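Long-range contact in 6-carboxyhexanoate--CoA ligase (Aquifex aeolicus, PDB 5TV5), which is a ligase of the BioW family, a single-chain protein that combines an antiparallel sheet, a mixed sheet and a small parallel sheet: residues A[57-62]-A[234-239]. Residues are numbered along the deposited sequence; the frame is centred on the assembly and turned at random.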
# COMPACT_ATOMS: atom_id res chain seq x y z
N GLU A 57 -13.24 1.26 -13.35
CA GLU A 57 -14.18 1.99 -12.51
C GLU A 57 -13.51 3.26 -11.97
O GLU A 57 -12.33 3.25 -11.62
CB GLU A 57 -14.66 1.10 -11.36
CG GLU A 57 -15.68 1.75 -10.41
CD GLU A 57 -16.58 0.75 -9.67
OE1 GLU A 57 -16.53 -0.48 -9.96
OE2 GLU A 57 -17.35 1.23 -8.80
N VAL A 58 -14.27 4.35 -11.91
CA VAL A 58 -13.82 5.60 -11.31
C VAL A 58 -14.51 5.78 -9.96
O VAL A 58 -15.74 5.76 -9.89
CB VAL A 58 -14.09 6.81 -12.23
CG1 VAL A 58 -13.77 8.12 -11.50
CG2 VAL A 58 -13.30 6.69 -13.53
N VAL A 59 -13.72 5.96 -8.89
CA VAL A 59 -14.25 6.14 -7.55
C VAL A 59 -13.67 7.42 -6.95
O VAL A 59 -12.50 7.73 -7.14
CB VAL A 59 -13.95 4.93 -6.64
CG1 VAL A 59 -14.47 3.66 -7.28
CG2 VAL A 59 -12.46 4.81 -6.37
N LYS A 60 -14.50 8.16 -6.22
CA LYS A 60 -14.08 9.43 -5.64
C LYS A 60 -13.43 9.21 -4.28
O LYS A 60 -14.04 8.65 -3.37
CB LYS A 60 -15.24 10.40 -5.50
CG LYS A 60 -14.78 11.77 -5.05
CD LYS A 60 -15.92 12.76 -5.04
CE LYS A 60 -15.40 14.19 -4.99
NZ LYS A 60 -14.54 14.42 -3.79
N PHE A 61 -12.17 9.64 -4.16
CA PHE A 61 -11.48 9.60 -2.88
C PHE A 61 -12.27 10.40 -1.84
O PHE A 61 -12.80 11.47 -2.13
CB PHE A 61 -10.05 10.15 -3.03
CG PHE A 61 -9.27 10.15 -1.74
CD1 PHE A 61 -8.65 8.99 -1.29
CD2 PHE A 61 -9.19 11.30 -0.96
CE1 PHE A 61 -7.94 8.98 -0.09
CE2 PHE A 61 -8.49 11.28 0.25
CZ PHE A 61 -7.86 10.12 0.68
N ASN A 62 -12.38 9.85 -0.63
CA ASN A 62 -13.09 10.56 0.43
C ASN A 62 -12.71 10.05 1.81
O ASN A 62 -13.58 9.96 2.68
CB ASN A 62 -14.61 10.47 0.25
CG ASN A 62 -15.14 9.04 0.17
OD1 ASN A 62 -14.45 8.08 0.55
ND2 ASN A 62 -16.37 8.90 -0.32
N LYS A 234 -9.31 -5.77 -10.74
CA LYS A 234 -10.18 -4.65 -11.07
C LYS A 234 -9.35 -3.38 -11.28
O LYS A 234 -8.44 -3.08 -10.49
CB LYS A 234 -11.22 -4.45 -9.96
CG LYS A 234 -12.43 -3.64 -10.40
CD LYS A 234 -13.25 -3.25 -9.19
CE LYS A 234 -14.68 -2.94 -9.56
NZ LYS A 234 -14.79 -2.13 -10.79
N VAL A 235 -9.66 -2.64 -12.34
CA VAL A 235 -8.96 -1.41 -12.66
C VAL A 235 -9.79 -0.25 -12.14
O VAL A 235 -10.94 -0.06 -12.56
CB VAL A 235 -8.70 -1.27 -14.17
CG1 VAL A 235 -7.85 -0.02 -14.43
CG2 VAL A 235 -8.02 -2.52 -14.71
N VAL A 236 -9.20 0.51 -11.22
CA VAL A 236 -9.86 1.60 -10.51
C VAL A 236 -9.04 2.87 -10.71
O VAL A 236 -7.83 2.90 -10.44
CB VAL A 236 -10.03 1.29 -9.01
CG1 VAL A 236 -11.01 2.24 -8.39
CG2 VAL A 236 -10.50 -0.16 -8.82
N LEU A 237 -9.68 3.90 -11.23
CA LEU A 237 -9.15 5.24 -11.26
C LEU A 237 -9.79 6.01 -10.12
O LEU A 237 -11.00 5.88 -9.89
CB LEU A 237 -9.46 5.91 -12.59
CG LEU A 237 -8.72 5.27 -13.74
CD1 LEU A 237 -8.71 6.25 -14.90
CD2 LEU A 237 -7.30 4.85 -13.32
N ILE A 238 -8.99 6.82 -9.42
CA ILE A 238 -9.44 7.54 -8.23
C ILE A 238 -9.45 9.04 -8.51
O ILE A 238 -8.40 9.63 -8.78
CB ILE A 238 -8.56 7.21 -7.02
CG1 ILE A 238 -8.29 5.70 -6.98
CG2 ILE A 238 -9.22 7.71 -5.75
CD1 ILE A 238 -7.54 5.21 -5.77
N GLU A 239 -10.64 9.64 -8.46
CA GLU A 239 -10.80 11.08 -8.61
C GLU A 239 -10.82 11.73 -7.23
O GLU A 239 -11.49 11.24 -6.32
CB GLU A 239 -12.07 11.45 -9.40
CG GLU A 239 -13.37 10.89 -8.80
CD GLU A 239 -14.61 11.03 -9.71
OE1 GLU A 239 -14.46 11.48 -10.88
OE2 GLU A 239 -15.73 10.65 -9.27
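Strands 57-60 and 236-239 pair in parallel, their short axes 4.6 Å apart at closest approach and turned 31° against each other, and five backbone hydrogen bonds, from Glu-57 N to Val-235 O at one end to Phe-61 N to Glu-239 O at the other, stitch them together. As expected of parallel pairing, Glu-57, Val-59 and Phe-61 each donate to 234-239, while Glu-57 and Val-59 also accept from Leu-237 and Glu-239. On the face carrying Val-59, Val-236 and Ile-238, Val-59 CG2 packs against Val-236 CG1 at 3.6 Å; the chi1 of Val-59, -55°, sets CG2 between its backbone N and carbonyl carbon. Further along, Phe-61 CB lies 3.7 Å from Ile-238 CG2, while the Phe-61 ring leads away to meet Phe-168 of helix 158-172, which also covers Val-59. At the other end Lys-234 NZ lies 2.5 Å from Glu-57 OE1 in a salt bridge, approaching on the anti side of the carboxylate and 20° out of its plane. On the face of Val-58, Lys-60, Leu-237 and Glu-239, the carboxylate of Glu-239 lies across Val-58, Glu-239 OE1 3.5 Å from Val-58 CG1; Lys-60 NZ instead bonds to Leu-240 O. Strand 236-239 is the middle of a three-stranded parallel sheet, its second edge bonded to strand 139-141. The chemistry thus divides the work: main-chain bonds set the register, aliphatic side chains pack the strands together, Val-59 and Phe-61 carry that face onto helix 158-172, and one ion pair ties the edge strand's start to the residue following helix 224-233.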